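Local coordinates for protein effector EagT6 (Pseudomonas aeruginosa, PDB 1TU1) that plays an essential role in delivering the toxin Tse6 to target cells, acting as a homodimer needed to load Tse6 onto VgrG1a, at residues Ile42-Ser47 and Ala112-Thr117; Ile79-His84 and Arg103-Glu108. All blocks are in the same frame, centred on the assembly; numbering follows the deposited sequence.

Interaction 1 (Ile42-Ser47 and Ala112-Thr117); sequences ISRDAS and AVLITT
Strands 38-45 and 113-120 are antiparallel neighbours in the six-stranded sheet of this DcrB-family protein, and S43 and D45 pair here with I115 and V113. S43 N gives a nearly straight bond to I115 O (2.8 Å), and I115 N answers to S43 O. D45 and V113 repeat the exchange, D45 N to V113 O and V113 N to D45 O, both 2.9 Å. The non-hydrogen-bonded pair R44-L114 lies between them, and I42-T116 follows beyond S43-I115.

I42, R44, L114 and T116 share one face of the sheet. There I42 CG2 presses tightly on L114 CD1 (3.5 Å), the two side chains crossing obliquely. L114 CD1 also comes at a slant to the R44 guanidinium, while R44 NH2 forms a salt bridge with E10 of the second subunit. L8 of that subunit packs on I42 and R44, so the I42, R44 and L114 part of this face lies at the dimer contact.

The other face looks toward helix 53-67, whose Y56 touches V113 and I115. With OG between its backbone N and carbonyl carbon (chi1 60°), S43 sets this hydroxyl 3.5 Å from I115 CB. A water 2.8 Å from S43 OG links it to T117 OG1. Farther along, D45 CB rests on I115 CD1 (3.8 Å), and D45 OD2 is hydrogen-bonded to the hydroxyl of Y56. D45 OD1 accepts from S47 N (3.1 Å), an Asx turn, and also from S47 OG (2.6 Å), both from the same face of the carboxylate plane.

Interaction 2 (Ile79-His84 and Arg103-Glu108); sequences INIHGH and RQVFIE
Apolar packing over one face of the antiparallel sheet brings I81 and H84, at the tip of a tight beta-hairpin, against V105 and I107. The hairpin joins strands 72-81 and 84-95 through a type I' turn from I81 to H84. Because strand 84-95 lies between 72-81 and 98-107, I81 reaches across an intervening strand to make its contact.

The end of the I81 side chain does the touching. With CG1 anti to the carbonyl carbon (chi1 -66°) and the chain extended beyond it, CD1 arrives 4.0 Å from I107 CD1 and 4.2 Å from V105 CG1. I81 and I107 cross at about a right angle. The other branch of I107 serves H84: its CG2 lies 3.8 Å from H84 CB. P141, near the C terminus, packs on both I81 and H84, and M136 of helix 125-137 packs on V105.

The turn is held by backbone bonds in both directions between I81 and H84, and by N80 OD1, which accepts from G83 N (2.9 Å) in an Asx motif. H84 turns its imidazole back on the hairpin: ND1 donates to H82 O (3.1 Å), which lies in the ring plane, although the donor stands well above the carbonyl plane of H82. That bond probably helps to fix the ring's rotation and leaves another part of its edge facing the residue just past strand 98-107, where H84 CD2 meets E108 O at 3.3 Å, close to the ring plane.

From the N terminus, the chain first runs through 42-47, then helix 53-67, and reaches the hairpin at 79-84. It returns along strand 84-95 and turns back into strand 98-107, where interaction 2 closes the shorter loop, and then turns into 112-117, where interaction 1 closes the longer one. Interaction 2 is therefore nested inside interaction 1. The two meet directly because strands 98-107 and 113-120 are neighbours in the same sheet: I107 N lies 2.7 Å from L114 O in a probable hydrogen bond, and I115 CD1 packs on F106 CE1. Together they tie the sheet from strand 38-45 across to 72-81, one of its two outermost strands within the chain.

Interaction 1 (Ile42-Ser47 and Ala112-Thr117)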
ATOM      1  N   ILE A  42       4.889   0.385  -5.960  1.00 19.68           N
ATOM      2  CA  ILE A  42       4.906  -1.079  -6.000  1.00 19.94           C
ATOM      3  C   ILE A  42       3.502  -1.561  -5.777  1.00 19.35           C
ATOM      4  O   ILE A  42       2.867  -1.204  -4.751  1.00 18.26           O
ATOM      5  CB  ILE A  42       5.829  -1.647  -4.937  1.00 19.93           C
ATOM      6  CG1 ILE A  42       7.219  -0.991  -5.029  1.00 20.34           C
ATOM      7  CG2 ILE A  42       5.942  -3.195  -5.095  1.00 21.10           C
ATOM      8  CD1 ILE A  42       8.139  -1.396  -3.891  1.00 20.85           C
ATOM      9  N   SER A  43       3.022  -2.357  -6.724  1.00 18.69           N
ATOM     10  CA  SER A  43       1.688  -2.925  -6.709  1.00 18.69           C
ATOM     11  C   SER A  43       1.779  -4.455  -6.947  1.00 19.18           C
ATOM     12  O   SER A  43       2.873  -4.981  -7.165  1.00 18.27           O
ATOM     13  CB  SER A  43       0.794  -2.257  -7.740  1.00 18.97           C
ATOM     14  OG  SER A  43       1.302  -2.409  -9.051  1.00 18.80           O
ATOM     15  N   ARG A  44       0.654  -5.140  -6.751  1.00 19.00           N
ATOM     16  CA  ARG A  44       0.548  -6.598  -6.888  1.00 19.86           C
ATOM     17  C   ARG A  44      -0.586  -6.928  -7.849  1.00 20.82           C
ATOM     18  O   ARG A  44      -1.616  -6.244  -7.870  1.00 20.68           O
ATOM     19  CB  ARG A  44       0.208  -7.266  -5.553  1.00 20.33           C
ATOM     20  CG  ARG A  44       1.266  -7.153  -4.491  1.00 20.96           C
ATOM     21  CD  ARG A  44       1.138  -5.879  -3.648  1.00 20.96           C
ATOM     22  NE  ARG A  44       2.236  -5.793  -2.706  1.00 22.54           N
ATOM     23  CZ  ARG A  44       2.856  -4.700  -2.297  1.00 19.58           C
ATOM     24  NH1 ARG A  44       2.516  -3.506  -2.761  1.00 19.99           N
ATOM     25  NH2 ARG A  44       3.855  -4.845  -1.414  1.00 20.00           N
ATOM     26  N   ASP A  45      -0.430  -8.032  -8.599  1.00 21.97           N
ATOM     27  CA  ASP A  45      -1.458  -8.464  -9.543  1.00 21.89           C
ATOM     28  C   ASP A  45      -1.560  -9.997  -9.434  1.00 22.02           C
ATOM     29  O   ASP A  45      -0.664 -10.705  -9.869  1.00 20.03           O
ATOM     30  CB  ASP A  45      -1.060  -8.004 -10.947  1.00 22.72           C
ATOM     31  CG  ASP A  45      -2.128  -8.304 -12.028  1.00 23.07           C
ATOM     32  OD1 ASP A  45      -3.121  -9.009 -11.766  1.00 23.50           O
ATOM     33  OD2 ASP A  45      -2.021  -7.842 -13.187  1.00 23.22           O
ATOM     34  N   ALA A  46      -2.650 -10.472  -8.831  1.00 23.24           N
ATOM     35  CA  ALA A  46      -2.871 -11.898  -8.615  1.00 24.77           C
ATOM     36  C   ALA A  46      -3.639 -12.588  -9.770  1.00 25.12           C
ATOM     37  O   ALA A  46      -4.098 -13.723  -9.621  1.00 26.58           O
ATOM     38  CB  ALA A  46      -3.579 -12.120  -7.305  1.00 25.01           C
ATOM     39  N   SER A  47      -3.738 -11.920 -10.907  1.00 25.34           N
ATOM     40  CA  SER A  47      -4.525 -12.412 -12.045  1.00 25.75           C
ATOM     41  C   SER A  47      -3.757 -13.385 -12.976  1.00 26.68           C
ATOM     42  O   SER A  47      -4.336 -13.892 -13.939  1.00 27.17           O
ATOM     43  CB  SER A  47      -5.053 -11.239 -12.877  1.00 24.96           C
ATOM     44  OG  SER A  47      -4.022 -10.588 -13.607  1.00 24.00           O
ATOM     45  N   ALA A 112       1.292 -13.579  -6.406  1.00 21.77           N
ATOM     46  CA  ALA A 112       0.965 -12.364  -7.166  1.00 21.46           C
ATOM     47  C   ALA A 112       2.198 -11.771  -7.816  1.00 20.70           C
ATOM     48  O   ALA A 112       3.307 -11.773  -7.232  1.00 21.09           O
ATOM     49  CB  ALA A 112       0.274 -11.330  -6.287  1.00 21.56           C
ATOM     50  N   VAL A 113       2.013 -11.330  -9.058  1.00 19.58           N
ATOM     51  CA  VAL A 113       3.057 -10.652  -9.799  1.00 19.18           C
ATOM     52  C   VAL A 113       3.371  -9.351  -9.038  1.00 18.44           C
ATOM     53  O   VAL A 113       2.448  -8.663  -8.635  1.00 19.18           O
ATOM     54  CB  VAL A 113       2.619 -10.356 -11.239  1.00 18.15           C
ATOM     55  CG1 VAL A 113       3.620  -9.485 -11.982  1.00 18.63           C
ATOM     56  CG2 VAL A 113       2.409 -11.681 -12.026  1.00 20.43           C
ATOM     57  N   LEU A 114       4.647  -9.078  -8.802  1.00 18.19           N
ATOM     58  CA  LEU A 114       5.081  -7.821  -8.179  1.00 17.72           C
ATOM     59  C   LEU A 114       5.446  -6.819  -9.283  1.00 18.76           C
ATOM     60  O   LEU A 114       6.286  -7.104 -10.144  1.00 18.58           O
ATOM     61  CB  LEU A 114       6.264  -8.059  -7.261  1.00 18.81           C
ATOM     62  CG  LEU A 114       6.671  -6.883  -6.339  1.00 19.26           C
ATOM     63  CD1 LEU A 114       5.604  -6.667  -5.273  1.00 19.61           C
ATOM     64  CD2 LEU A 114       8.010  -7.147  -5.722  1.00 21.42           C
ATOM     65  N   ILE A 115       4.807  -5.652  -9.243  1.00 18.71           N
ATOM     66  CA  ILE A 115       4.928  -4.630 -10.276  1.00 18.95           C
ATOM     67  C   ILE A 115       5.518  -3.374  -9.671  1.00 19.66           C
ATOM     68  O   ILE A 115       5.030  -2.903  -8.630  1.00 18.40           O
ATOM     69  CB  ILE A 115       3.577  -4.330 -10.871  1.00 18.73           C
ATOM     70  CG1 ILE A 115       3.001  -5.597 -11.504  1.00 20.03           C
ATOM     71  CG2 ILE A 115       3.677  -3.202 -11.956  1.00 21.20           C
ATOM     72  CD1 ILE A 115       1.609  -5.466 -12.057  1.00 20.47           C
ATOM     73  N   THR A 116       6.581  -2.844 -10.279  1.00 19.93           N
ATOM     74  CA  THR A 116       7.097  -1.512  -9.871  1.00 20.47           C
ATOM     75  C   THR A 116       6.920  -0.559 -11.034  1.00 22.02           C
ATOM     76  O   THR A 116       7.078  -0.946 -12.210  1.00 21.66           O
ATOM     77  CB  THR A 116       8.567  -1.554  -9.453  1.00 20.25           C
ATOM     78  OG1 THR A 116       9.401  -1.783 -10.604  1.00 20.34           O
ATOM     79  CG2 THR A 116       8.851  -2.711  -8.494  1.00 20.15           C
ATOM     80  N   THR A 117       6.542   0.689 -10.728  1.00 22.69           N
ATOM     81  CA  THR A 117       6.200   1.634 -11.761  1.00 23.05           C
ATOM     82  C   THR A 117       6.826   2.981 -11.410  1.00 24.21           C
ATOM     83  O   THR A 117       6.514   3.552 -10.359  1.00 23.57           O
ATOM     84  CB  THR A 117       4.694   1.786 -11.882  1.00 23.81           C
ATOM     85  OG1 THR A 117       4.047   0.525 -12.147  1.00 23.01           O
ATOM     86  CG2 THR A 117       4.337   2.674 -13.091  1.00 24.59           C
TER
HETATM   87  O   HOH W   1       3.211  -0.436  -9.736  1.00 24.42           O

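Interaction 2 (Ile79-His84 and Arg103-Glu108)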
ATOM      1  N   ILE A  79      14.208  -9.674 -18.640  1.00 36.80           N
ATOM      2  CA  ILE A  79      15.320  -9.737 -17.723  1.00 36.61           C
ATOM      3  C   ILE A  79      15.087 -10.740 -16.609  1.00 35.46           C
ATOM      4  O   ILE A  79      13.983 -11.223 -16.389  1.00 35.49           O
ATOM      5  CB  ILE A  79      15.625  -8.322 -17.140  1.00 37.16           C
ATOM      6  CG1 ILE A  79      14.469  -7.798 -16.297  1.00 38.04           C
ATOM      7  CG2 ILE A  79      15.881  -7.314 -18.267  1.00 37.74           C
ATOM      8  CD1 ILE A  79      14.764  -6.453 -15.671  1.00 40.27           C
ATOM      9  N   ASN A  80      16.163 -11.035 -15.908  1.00 34.79           N
ATOM     10  CA  ASN A  80      16.138 -11.914 -14.775  1.00 34.36           C
ATOM     11  C   ASN A  80      16.511 -11.131 -13.522  1.00 33.01           C
ATOM     12  O   ASN A  80      17.561 -10.487 -13.493  1.00 33.42           O
ATOM     13  CB  ASN A  80      17.157 -13.027 -14.988  1.00 35.36           C
ATOM     14  CG  ASN A  80      17.203 -13.983 -13.834  1.00 37.58           C
ATOM     15  OD1 ASN A  80      17.734 -13.661 -12.779  1.00 39.24           O
ATOM     16  ND2 ASN A  80      16.634 -15.181 -14.024  1.00 44.13           N
ATOM     17  N   ILE A  81      15.682 -11.224 -12.481  1.00 30.17           N
ATOM     18  CA  ILE A  81      15.976 -10.587 -11.197  1.00 28.81           C
ATOM     19  C   ILE A  81      16.072 -11.657 -10.137  1.00 27.84           C
ATOM     20  O   ILE A  81      15.055 -12.202  -9.701  1.00 26.85           O
ATOM     21  CB  ILE A  81      14.883  -9.534 -10.861  1.00 28.41           C
ATOM     22  CG1 ILE A  81      14.951  -8.391 -11.875  1.00 29.45           C
ATOM     23  CG2 ILE A  81      15.054  -9.003  -9.426  1.00 28.58           C
ATOM     24  CD1 ILE A  81      13.814  -7.420 -11.799  1.00 30.14           C
ATOM     25  N   HIS A  82      17.299 -11.992  -9.754  1.00 27.52           N
ATOM     26  CA  HIS A  82      17.553 -13.015  -8.737  1.00 28.11           C
ATOM     27  C   HIS A  82      16.754 -14.287  -9.008  1.00 27.25           C
ATOM     28  O   HIS A  82      16.125 -14.855  -8.112  1.00 26.93           O
ATOM     29  CB  HIS A  82      17.236 -12.508  -7.331  1.00 28.38           C
ATOM     30  CG  HIS A  82      18.069 -11.340  -6.911  1.00 30.76           C
ATOM     31  ND1 HIS A  82      19.339 -11.480  -6.383  1.00 33.41           N
ATOM     32  CD2 HIS A  82      17.809 -10.011  -6.920  1.00 31.84           C
ATOM     33  CE1 HIS A  82      19.824 -10.286  -6.090  1.00 33.96           C
ATOM     34  NE2 HIS A  82      18.918  -9.377  -6.413  1.00 32.64           N
ATOM     35  N   GLY A  83      16.782 -14.705 -10.264  1.00 27.17           N
ATOM     36  CA  GLY A  83      16.175 -15.950 -10.702  1.00 26.50           C
ATOM     37  C   GLY A  83      14.732 -15.808 -11.092  1.00 26.37           C
ATOM     38  O   GLY A  83      14.176 -16.738 -11.650  1.00 27.13           O
ATOM     39  N   HIS A  84      14.110 -14.666 -10.777  1.00 25.35           N
ATOM     40  CA  HIS A  84      12.725 -14.404 -11.123  1.00 24.34           C
ATOM     41  C   HIS A  84      12.636 -13.822 -12.528  1.00 24.61           C
ATOM     42  O   HIS A  84      13.335 -12.878 -12.868  1.00 24.13           O
ATOM     43  CB  HIS A  84      12.084 -13.417 -10.145  1.00 24.39           C
ATOM     44  CG  HIS A  84      11.995 -13.910  -8.741  1.00 24.31           C
ATOM     45  ND1 HIS A  84      13.096 -14.333  -8.020  1.00 23.59           N
ATOM     46  CD2 HIS A  84      10.923 -14.080  -7.934  1.00 24.58           C
ATOM     47  CE1 HIS A  84      12.698 -14.730  -6.824  1.00 25.16           C
ATOM     48  NE2 HIS A  84      11.384 -14.591  -6.747  1.00 24.70           N
ATOM     49  N   ARG A 103       8.268   3.675 -16.603  1.00 32.53           N
ATOM     50  CA  ARG A 103       9.155   2.527 -16.619  1.00 31.83           C
ATOM     51  C   ARG A 103       8.579   1.526 -15.614  1.00 30.33           C
ATOM     52  O   ARG A 103       8.661   1.742 -14.391  1.00 30.22           O
ATOM     53  CB  ARG A 103      10.572   2.937 -16.261  1.00 32.20           C
ATOM     54  CG  ARG A 103      11.088   4.122 -17.120  1.00 35.70           C
ATOM     55  CD  ARG A 103      12.589   4.206 -17.223  1.00 37.42           C
ATOM     56  NE  ARG A 103      13.151   3.188 -18.097  1.00 40.30           N
ATOM     57  CZ  ARG A 103      14.452   3.041 -18.332  1.00 44.30           C
ATOM     58  NH1 ARG A 103      15.342   3.809 -17.727  1.00 46.73           N
ATOM     59  NH2 ARG A 103      14.883   2.080 -19.139  1.00 45.86           N
ATOM     60  N   GLN A 104       7.975   0.467 -16.151  1.00 27.82           N
ATOM     61  CA  GLN A 104       7.145  -0.480 -15.413  1.00 26.92           C
ATOM     62  C   GLN A 104       7.742  -1.894 -15.472  1.00 26.22           C
ATOM     63  O   GLN A 104       7.917  -2.457 -16.554  1.00 26.99           O
ATOM     64  CB  GLN A 104       5.739  -0.465 -15.992  1.00 26.60           C
ATOM     65  CG  GLN A 104       4.686  -1.142 -15.148  1.00 26.76           C
ATOM     66  CD  GLN A 104       3.284  -0.767 -15.550  1.00 27.71           C
ATOM     67  OE1 GLN A 104       2.872  -0.994 -16.689  1.00 27.83           O
ATOM     68  NE2 GLN A 104       2.544  -0.160 -14.623  1.00 26.50           N
ATOM     69  N   VAL A 105       8.110  -2.444 -14.323  1.00 24.39           N
ATOM     70  CA  VAL A 105       8.716  -3.769 -14.254  1.00 23.12           C
ATOM     71  C   VAL A 105       7.705  -4.773 -13.672  1.00 22.66           C
ATOM     72  O   VAL A 105       7.107  -4.545 -12.612  1.00 21.02           O
ATOM     73  CB  VAL A 105       9.967  -3.761 -13.416  1.00 22.91           C
ATOM     74  CG1 VAL A 105      10.615  -5.173 -13.352  1.00 23.30           C
ATOM     75  CG2 VAL A 105      10.997  -2.728 -13.953  1.00 24.72           C
ATOM     76  N   PHE A 106       7.501  -5.872 -14.383  1.00 21.50           N
ATOM     77  CA  PHE A 106       6.650  -6.944 -13.900  1.00 21.25           C
ATOM     78  C   PHE A 106       7.561  -8.051 -13.468  1.00 22.14           C
ATOM     79  O   PHE A 106       8.415  -8.493 -14.255  1.00 22.62           O
ATOM     80  CB  PHE A 106       5.737  -7.420 -15.013  1.00 21.36           C
ATOM     81  CG  PHE A 106       4.820  -6.377 -15.535  1.00 22.05           C
ATOM     82  CD1 PHE A 106       3.509  -6.318 -15.095  1.00 21.49           C
ATOM     83  CD2 PHE A 106       5.253  -5.443 -16.470  1.00 23.48           C
ATOM     84  CE1 PHE A 106       2.627  -5.361 -15.586  1.00 23.22           C
ATOM     85  CE2 PHE A 106       4.367  -4.469 -16.978  1.00 24.40           C
ATOM     86  CZ  PHE A 106       3.058  -4.423 -16.527  1.00 23.89           C
ATOM     87  N   ILE A 107       7.429  -8.487 -12.210  1.00 20.84           N
ATOM     88  CA  ILE A 107       8.277  -9.536 -11.671  1.00 20.75           C
ATOM     89  C   ILE A 107       7.410 -10.727 -11.299  1.00 20.26           C
ATOM     90  O   ILE A 107       6.562 -10.643 -10.422  1.00 19.21           O
ATOM     91  CB  ILE A 107       9.071  -9.073 -10.430  1.00 20.04           C
ATOM     92  CG1 ILE A 107       9.808  -7.755 -10.706  1.00 21.05           C
ATOM     93  CG2 ILE A 107      10.031 -10.192  -9.970  1.00 19.32           C
ATOM     94  CD1 ILE A 107      10.518  -7.196  -9.497  1.00 22.19           C
ATOM     95  N   GLU A 108       7.626 -11.841 -11.988  1.00 21.28           N
ATOM     96  CA  GLU A 108       6.878 -13.055 -11.717  1.00 20.03           C
ATOM     97  C   GLU A 108       7.122 -13.499 -10.277  1.00 19.85           C
ATOM     98  O   GLU A 108       8.238 -13.694  -9.877  1.00 19.71           O
ATOM     99  CB  GLU A 108       7.294 -14.208 -12.643  1.00 19.96           C
ATOM    100  CG  GLU A 108       6.279 -15.338 -12.528  1.00 19.56           C
ATOM    101  CD  GLU A 108       6.581 -16.561 -13.396  1.00 19.63           C
ATOM    102  OE1 GLU A 108       7.761 -16.797 -13.772  1.00 21.31           O
ATOM    103  OE2 GLU A 108       5.595 -17.267 -13.664  1.00 21.60           O
TER